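Local coordinates for SusD superfamily protein (Bacteroides vulgatus ATCC 8482, PDB 3JQ0) that probably binds nutrients, likely glycans, at the outer membrane as a member of the SusD family, at residues M243-H248 with F359-Y364; E35-I40 with P58-N63. All blocks are in the same frame, centred on the assembly; numbering follows the deposited sequence.

Contact 1: residues M243-H248 with F359-Y364; sequences MIFTIH and FPIYRY
Ile244 keeps CG1 beside its own backbone N (chi1 -62°) and extends from there, laying CD1 alongside the opposing main chain, 3.7 Å from Arg363 C; selenomethionine Met243 instead bends at chi2 (-60°), and its methyl CE meets Pro360 CG at 3.8 Å. The Ile244 and Tyr362 side chains cross obliquely, their CB atoms 3.9 Å apart. The backbones run antiparallel through two classic beta bulges: Ile244 N and Phe245 N both donate to Tyr362 O, while Ile361 N and Tyr362 N both donate to Phe245 O. Tyr362 O is 2.9 Å from Ile244 N and 3.1 Å from Phe245 N. Beyond the bulges Ile247 and Phe359 exchange a reciprocal pair of backbone bonds. This two-stranded sheet is buried within the largely helical SusD fold, with helix 182-199 packed on Ile244 and Tyr362; Arg363, at the N-cap position of helix 364-377, is salt-bridged to Glu445. With an alanine here instead of Ile244, a gap would probably open between the main chain at Arg363 and Met187 of helix 182-199. The Ile361 side chain lies beside that of Phe245: CB is 3.7 Å from Phe245 CD2, CG1 lies 3.7 Å from Ile247 CG1, and CG2 sits over the centre of the Tyr362 ring, whose hydroxyl is hydrogen-bonded to Glu191.

Contact 2: residues E35-I40 with P58-N63; sequences EPRADI and PFNTIN
The CA atoms of Arg37 and Pro58, 4.5 Å apart, are the nearest such pair between two irregular segments. Residues 35-40 make a type I beta turn from Glu35 to Ala38, closed by a bond from Ala38 N to Glu35 O; Pro36 O, within the turn, lies 3.2 Å from Pro58 N, a proline nitrogen with no hydrogen to give. Nearby, a water bridges Ala38 O (2.8 Å) and Pro58 O (2.7 Å); with further acceptors close by, its two hydrogens cannot serve them all at once. In 58-63 Asn60 adopts a left-handed helical backbone conformation, and its side chain reaches back to Arg37. There one amide meets both ends of one residue: Asn60 ND2 donates to Arg37 O at 2.9 Å, in the amide plane and on a lone pair of the carbonyl, while Asn60 OD1 accepts from Arg37 NE at 2.8 Å and from Arg37 NH2 at 3.0 Å. These bonds fix which way round the amide stands. The contact pins the turn after helix 27-34 to the loop leading toward helix 75-91, in the region matching the starch-binding family of the TPR clan. The arginine chain bends at chi3 (65°), presenting its side-on edge to OD1; the guanidinium and amide planes stand 51° apart. Ile62 CD1 lies over one guanidinium face, 3.8 Å from Arg37 NH1, toward the rim of the group. The charged end is also tied to the C-terminal part of the chain, NH1 donating to Leu472 O and NH2 to Arg470 O, and Ser465 OG bonds to both Pro58 O and Asn60 ND2.

How the contacts relate
Contact 2 comes first along the chain and is complete before contact 1 begins; contact 2 lies in the N-terminal starch-binding-associated region, contact 1 in the SusD family region. Their centres lie 24 Å apart and their nearest atoms about 7 Å, without touching. Contact 1 pairs strands 243-247 and 359-363 near the centre of the chain, whereas contact 2 joins two loops flanking strand 41-43, farther out. The C-terminal part of the chain serves both: Glu445 and Lys447 bond to 359-364, and Gly446 and Arg448 to 35-40. The short run 445-448 thus links the inner sheet with the N-terminal loops within the single chain.

Contact 1: residues M243-H248 with F359-Y364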
loop_
_atom_site.group_PDB
_atom_site.type_symbol
_atom_site.label_atom_id
_atom_site.label_comp_id
_atom_site.label_asym_id
_atom_site.label_seq_id
_atom_site.Cartn_x
_atom_site.Cartn_y
_atom_site.Cartn_z
HETATM N N MSE A 243 8.428 -0.188 10.917
HETATM C CA MSE A 243 8.810 -0.030 9.535
HETATM C C MSE A 243 9.829 -1.052 9.079
HETATM O O MSE A 243 10.922 -1.160 9.628
HETATM C CB MSE A 243 9.369 1.369 9.305
HETATM C CG MSE A 243 8.403 2.486 9.664
HETATM SE SE MSE A 243 6.772 2.391 8.616
HETATM C CE MSE A 243 5.765 3.653 9.568
ATOM N N ILE A 244 9.442 -1.855 8.097
ATOM C CA ILE A 244 10.340 -2.769 7.413
ATOM C C ILE A 244 10.944 -2.056 6.197
ATOM O O ILE A 244 12.171 -2.047 6.042
ATOM C CB ILE A 244 9.603 -4.078 6.995
ATOM C CG1 ILE A 244 9.078 -4.835 8.228
ATOM C CG2 ILE A 244 10.526 -4.935 6.120
ATOM C CD1 ILE A 244 7.924 -5.758 7.861
ATOM N N PHE A 245 10.072 -1.446 5.375
ATOM C CA PHE A 245 10.538 -0.617 4.259
ATOM C C PHE A 245 9.570 0.532 4.159
ATOM O O PHE A 245 8.356 0.338 4.089
ATOM C CB PHE A 245 10.623 -1.395 2.953
ATOM C CG PHE A 245 11.072 -0.557 1.781
ATOM C CD1 PHE A 245 12.238 0.236 1.864
ATOM C CD2 PHE A 245 10.374 -0.526 0.594
ATOM C CE1 PHE A 245 12.637 1.028 0.811
ATOM C CE2 PHE A 245 10.786 0.257 -0.452
ATOM C CZ PHE A 245 11.913 1.020 -0.363
ATOM N N THR A 246 10.103 1.738 4.244
ATOM C CA THR A 246 9.307 2.955 4.236
ATOM C C THR A 246 9.946 3.982 3.304
ATOM O O THR A 246 11.167 4.103 3.270
ATOM C CB THR A 246 9.163 3.478 5.702
ATOM O OG1 THR A 246 8.266 4.579 5.701
ATOM C CG2 THR A 246 10.504 3.849 6.359
ATOM N N ILE A 247 9.111 4.670 2.543
ATOM C CA ILE A 247 9.582 5.689 1.607
ATOM C C ILE A 247 9.825 6.984 2.378
ATOM O O ILE A 247 8.901 7.553 2.963
ATOM C CB ILE A 247 8.580 5.963 0.487
ATOM C CG1 ILE A 247 8.262 4.730 -0.319
ATOM C CG2 ILE A 247 9.035 7.104 -0.412
ATOM C CD1 ILE A 247 9.360 4.106 -1.007
ATOM N N HIS A 248 11.078 7.442 2.412
ATOM C CA HIS A 248 11.433 8.699 3.063
ATOM C C HIS A 248 10.999 9.901 2.252
ATOM O O HIS A 248 11.441 10.070 1.139
ATOM C CB HIS A 248 12.933 8.777 3.299
ATOM C CG HIS A 248 13.351 10.101 3.892
ATOM N ND1 HIS A 248 13.073 10.493 5.187
ATOM C CD2 HIS A 248 13.838 11.191 3.284
ATOM C CE1 HIS A 248 13.547 11.707 5.385
ATOM N NE2 HIS A 248 13.960 12.175 4.236
ATOM N N PHE A 359 6.036 7.369 3.618
ATOM C CA PHE A 359 4.980 6.505 3.121
ATOM C C PHE A 359 5.368 5.054 3.306
ATOM O O PHE A 359 6.277 4.559 2.641
ATOM C CB PHE A 359 4.669 6.750 1.658
ATOM C CG PHE A 359 3.543 5.917 1.144
ATOM C CD1 PHE A 359 2.298 5.989 1.755
ATOM C CD2 PHE A 359 3.701 5.038 0.113
ATOM C CE1 PHE A 359 1.241 5.262 1.299
ATOM C CE2 PHE A 359 2.611 4.295 -0.349
ATOM C CZ PHE A 359 1.379 4.405 0.265
ATOM N N PRO A 360 4.751 4.341 4.263
ATOM C CA PRO A 360 5.152 2.937 4.494
ATOM C C PRO A 360 4.826 2.060 3.296
ATOM O O PRO A 360 3.763 2.195 2.704
ATOM C CB PRO A 360 4.304 2.525 5.708
ATOM C CG PRO A 360 3.840 3.805 6.348
ATOM C CD PRO A 360 3.689 4.772 5.196
ATOM N N ILE A 361 5.736 1.150 2.986
ATOM C CA ILE A 361 5.542 0.087 1.983
ATOM C C ILE A 361 5.263 -1.221 2.686
ATOM O O ILE A 361 4.265 -1.910 2.422
ATOM C CB ILE A 361 6.719 0.001 0.990
ATOM C CG1 ILE A 361 6.879 1.307 0.198
ATOM C CG2 ILE A 361 6.576 -1.213 0.085
ATOM C CD1 ILE A 361 5.748 1.624 -0.723
ATOM N N TYR A 362 6.179 -1.612 3.570
ATOM C CA TYR A 362 6.017 -2.822 4.397
ATOM C C TYR A 362 6.130 -2.481 5.863
ATOM O O TYR A 362 7.197 -1.989 6.290
ATOM C CB TYR A 362 7.032 -3.898 4.041
ATOM C CG TYR A 362 6.922 -4.496 2.658
ATOM C CD1 TYR A 362 5.691 -4.951 2.163
ATOM C CD2 TYR A 362 8.032 -4.648 1.864
ATOM C CE1 TYR A 362 5.605 -5.584 0.941
ATOM C CE2 TYR A 362 7.949 -5.282 0.619
ATOM C CZ TYR A 362 6.720 -5.740 0.153
ATOM O OH TYR A 362 6.693 -6.382 -1.072
ATOM N N ARG A 363 5.070 -2.783 6.611
ATOM C CA ARG A 363 4.979 -2.611 8.057
ATOM C C ARG A 363 4.884 -3.929 8.762
ATOM O O ARG A 363 4.362 -4.905 8.176
ATOM C CB ARG A 363 3.608 -1.789 8.417
ATOM C CG ARG A 363 3.630 -0.376 8.040
ATOM C CD ARG A 363 2.684 0.413 8.745
ATOM N NE ARG A 363 1.286 0.323 8.365
ATOM C CZ ARG A 363 0.322 -0.139 9.138
ATOM N NH1 ARG A 363 0.526 -0.804 10.261
ATOM N NH2 ARG A 363 -0.925 0.073 8.751
ATOM N N TYR A 364 5.257 -3.989 10.041
ATOM C CA TYR A 364 5.170 -5.242 10.755
ATOM C C TYR A 364 3.717 -5.787 10.840
ATOM O O TYR A 364 3.535 -7.001 10.776
ATOM C CB TYR A 364 5.810 -5.153 12.127
ATOM C CG TYR A 364 5.982 -6.494 12.785
ATOM C CD1 TYR A 364 6.856 -7.420 12.270
ATOM C CD2 TYR A 364 5.282 -6.858 13.921
ATOM C CE1 TYR A 364 7.018 -8.658 12.863
ATOM C CE2 TYR A 364 5.453 -8.081 14.530
ATOM C CZ TYR A 364 6.322 -8.983 14.001
ATOM O OH TYR A 364 6.516 -10.227 14.548
#

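Contact 2: residues E35-I40 with P58-N63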
loop_
_atom_site.group_PDB
_atom_site.type_symbol
_atom_site.label_atom_id
_atom_site.label_comp_id
_atom_site.label_asym_id
_atom_site.label_seq_id
_atom_site.Cartn_x
_atom_site.Cartn_y
_atom_site.Cartn_z
ATOM N N GLU A 35 -4.956 -0.001 -4.464
ATOM C CA GLU A 35 -6.101 0.355 -3.625
ATOM C C GLU A 35 -7.379 0.831 -4.319
ATOM O O GLU A 35 -8.425 0.211 -4.097
ATOM C CB GLU A 35 -5.658 1.237 -2.467
ATOM C CG GLU A 35 -6.762 1.773 -1.607
ATOM C CD GLU A 35 -6.271 2.467 -0.342
ATOM O OE1 GLU A 35 -5.185 2.104 0.155
ATOM O OE2 GLU A 35 -6.983 3.367 0.179
ATOM N N PRO A 36 -7.372 1.925 -5.104
ATOM C CA PRO A 36 -8.645 2.549 -5.472
ATOM C C PRO A 36 -9.564 1.832 -6.436
ATOM O O PRO A 36 -10.700 2.301 -6.584
ATOM C CB PRO A 36 -8.249 3.933 -6.006
ATOM C CG PRO A 36 -6.904 4.189 -5.461
ATOM C CD PRO A 36 -6.256 2.848 -5.381
ATOM N N ARG A 37 -9.138 0.744 -7.075
ATOM C CA ARG A 37 -10.100 -0.052 -7.850
ATOM C C ARG A 37 -11.057 -0.896 -7.012
ATOM O O ARG A 37 -11.990 -1.462 -7.558
ATOM C CB ARG A 37 -9.356 -0.923 -8.872
ATOM C CG ARG A 37 -8.710 -0.152 -9.990
ATOM C CD ARG A 37 -8.042 -1.010 -11.035
ATOM N NE ARG A 37 -9.068 -1.795 -11.707
ATOM C CZ ARG A 37 -8.820 -2.739 -12.608
ATOM N NH1 ARG A 37 -7.593 -3.001 -12.990
ATOM N NH2 ARG A 37 -9.846 -3.389 -13.164
ATOM N N ALA A 38 -10.834 -0.979 -5.695
ATOM C CA ALA A 38 -11.701 -1.758 -4.809
ATOM C C ALA A 38 -12.854 -0.886 -4.321
ATOM O O ALA A 38 -13.403 -0.117 -5.117
ATOM C CB ALA A 38 -10.857 -2.432 -3.699
ATOM N N ASP A 39 -13.251 -1.027 -3.053
ATOM C CA ASP A 39 -14.554 -0.585 -2.582
ATOM C C ASP A 39 -14.507 0.616 -1.631
ATOM O O ASP A 39 -15.563 1.084 -1.170
ATOM C CB ASP A 39 -15.310 -1.749 -1.925
ATOM C CG ASP A 39 -14.518 -2.553 -0.901
ATOM O OD1 ASP A 39 -13.284 -2.345 -0.742
ATOM O OD2 ASP A 39 -15.167 -3.436 -0.268
ATOM N N ILE A 40 -13.341 1.203 -1.370
ATOM C CA ILE A 40 -13.255 2.303 -0.421
ATOM C C ILE A 40 -13.857 3.614 -0.955
ATOM O O ILE A 40 -14.482 4.362 -0.203
ATOM C CB ILE A 40 -11.802 2.496 0.056
ATOM C CG1 ILE A 40 -11.331 1.308 0.894
ATOM C CG2 ILE A 40 -11.631 3.838 0.807
ATOM C CD1 ILE A 40 -9.822 1.217 1.048
ATOM N N PRO A 58 -12.505 3.583 -8.947
ATOM C CA PRO A 58 -13.561 2.866 -8.196
ATOM C C PRO A 58 -14.682 2.324 -9.099
ATOM O O PRO A 58 -15.280 1.301 -8.768
ATOM C CB PRO A 58 -14.099 3.912 -7.199
ATOM C CG PRO A 58 -13.639 5.219 -7.772
ATOM C CD PRO A 58 -12.294 4.918 -8.389
ATOM N N PHE A 59 -14.978 2.977 -10.210
ATOM C CA PHE A 59 -16.019 2.490 -11.112
ATOM C C PHE A 59 -15.515 1.401 -12.050
ATOM O O PHE A 59 -16.295 0.797 -12.776
ATOM C CB PHE A 59 -16.650 3.644 -11.911
ATOM C CG PHE A 59 -17.582 4.476 -11.085
ATOM C CD1 PHE A 59 -17.211 5.462 -10.210
ATOM C CD2 PHE A 59 -18.963 4.168 -11.144
ATOM C CE1 PHE A 59 -18.148 6.186 -9.428
ATOM C CE2 PHE A 59 -19.888 4.880 -10.363
ATOM C CZ PHE A 59 -19.442 5.911 -9.535
ATOM N N ASN A 60 -14.219 1.147 -12.056
ATOM C CA ASN A 60 -13.645 0.136 -12.928
ATOM C C ASN A 60 -14.084 0.370 -14.384
ATOM O O ASN A 60 -14.546 -0.539 -15.089
ATOM C CB ASN A 60 -13.898 -1.286 -12.442
ATOM C CG ASN A 60 -13.032 -1.602 -11.273
ATOM O OD1 ASN A 60 -11.876 -1.949 -11.485
ATOM N ND2 ASN A 60 -13.527 -1.432 -10.042
ATOM N N THR A 61 -13.927 1.613 -14.813
ATOM C CA THR A 61 -14.248 2.029 -16.163
ATOM C C THR A 61 -13.016 2.484 -16.929
ATOM O O THR A 61 -13.097 3.058 -18.023
ATOM C CB THR A 61 -15.336 3.103 -16.185
ATOM O OG1 THR A 61 -14.909 4.168 -15.333
ATOM C CG2 THR A 61 -16.703 2.542 -15.772
ATOM N N ILE A 62 -11.823 2.198 -16.432
ATOM C CA ILE A 62 -10.589 2.336 -17.226
ATOM C C ILE A 62 -10.715 1.471 -18.476
ATOM O O ILE A 62 -11.349 0.393 -18.452
ATOM C CB ILE A 62 -9.316 1.986 -16.404
ATOM C CG1 ILE A 62 -9.344 0.570 -15.838
ATOM C CG2 ILE A 62 -9.070 3.045 -15.307
ATOM C CD1 ILE A 62 -8.066 0.181 -15.088
ATOM N N ASN A 63 -10.126 1.939 -19.565
ATOM C CA ASN A 63 -10.238 1.245 -20.851
ATOM C C ASN A 63 -9.153 1.750 -21.753
ATOM O O ASN A 63 -8.277 2.518 -21.336
ATOM C CB ASN A 63 -11.656 1.405 -21.444
ATOM C CG ASN A 63 -11.983 2.820 -21.800
ATOM O OD1 ASN A 63 -11.151 3.677 -22.003
ATOM N ND2 ASN A 63 -13.272 3.091 -21.839
HETATM O O HOH W 1 -15.029 -0.906 -7.215
#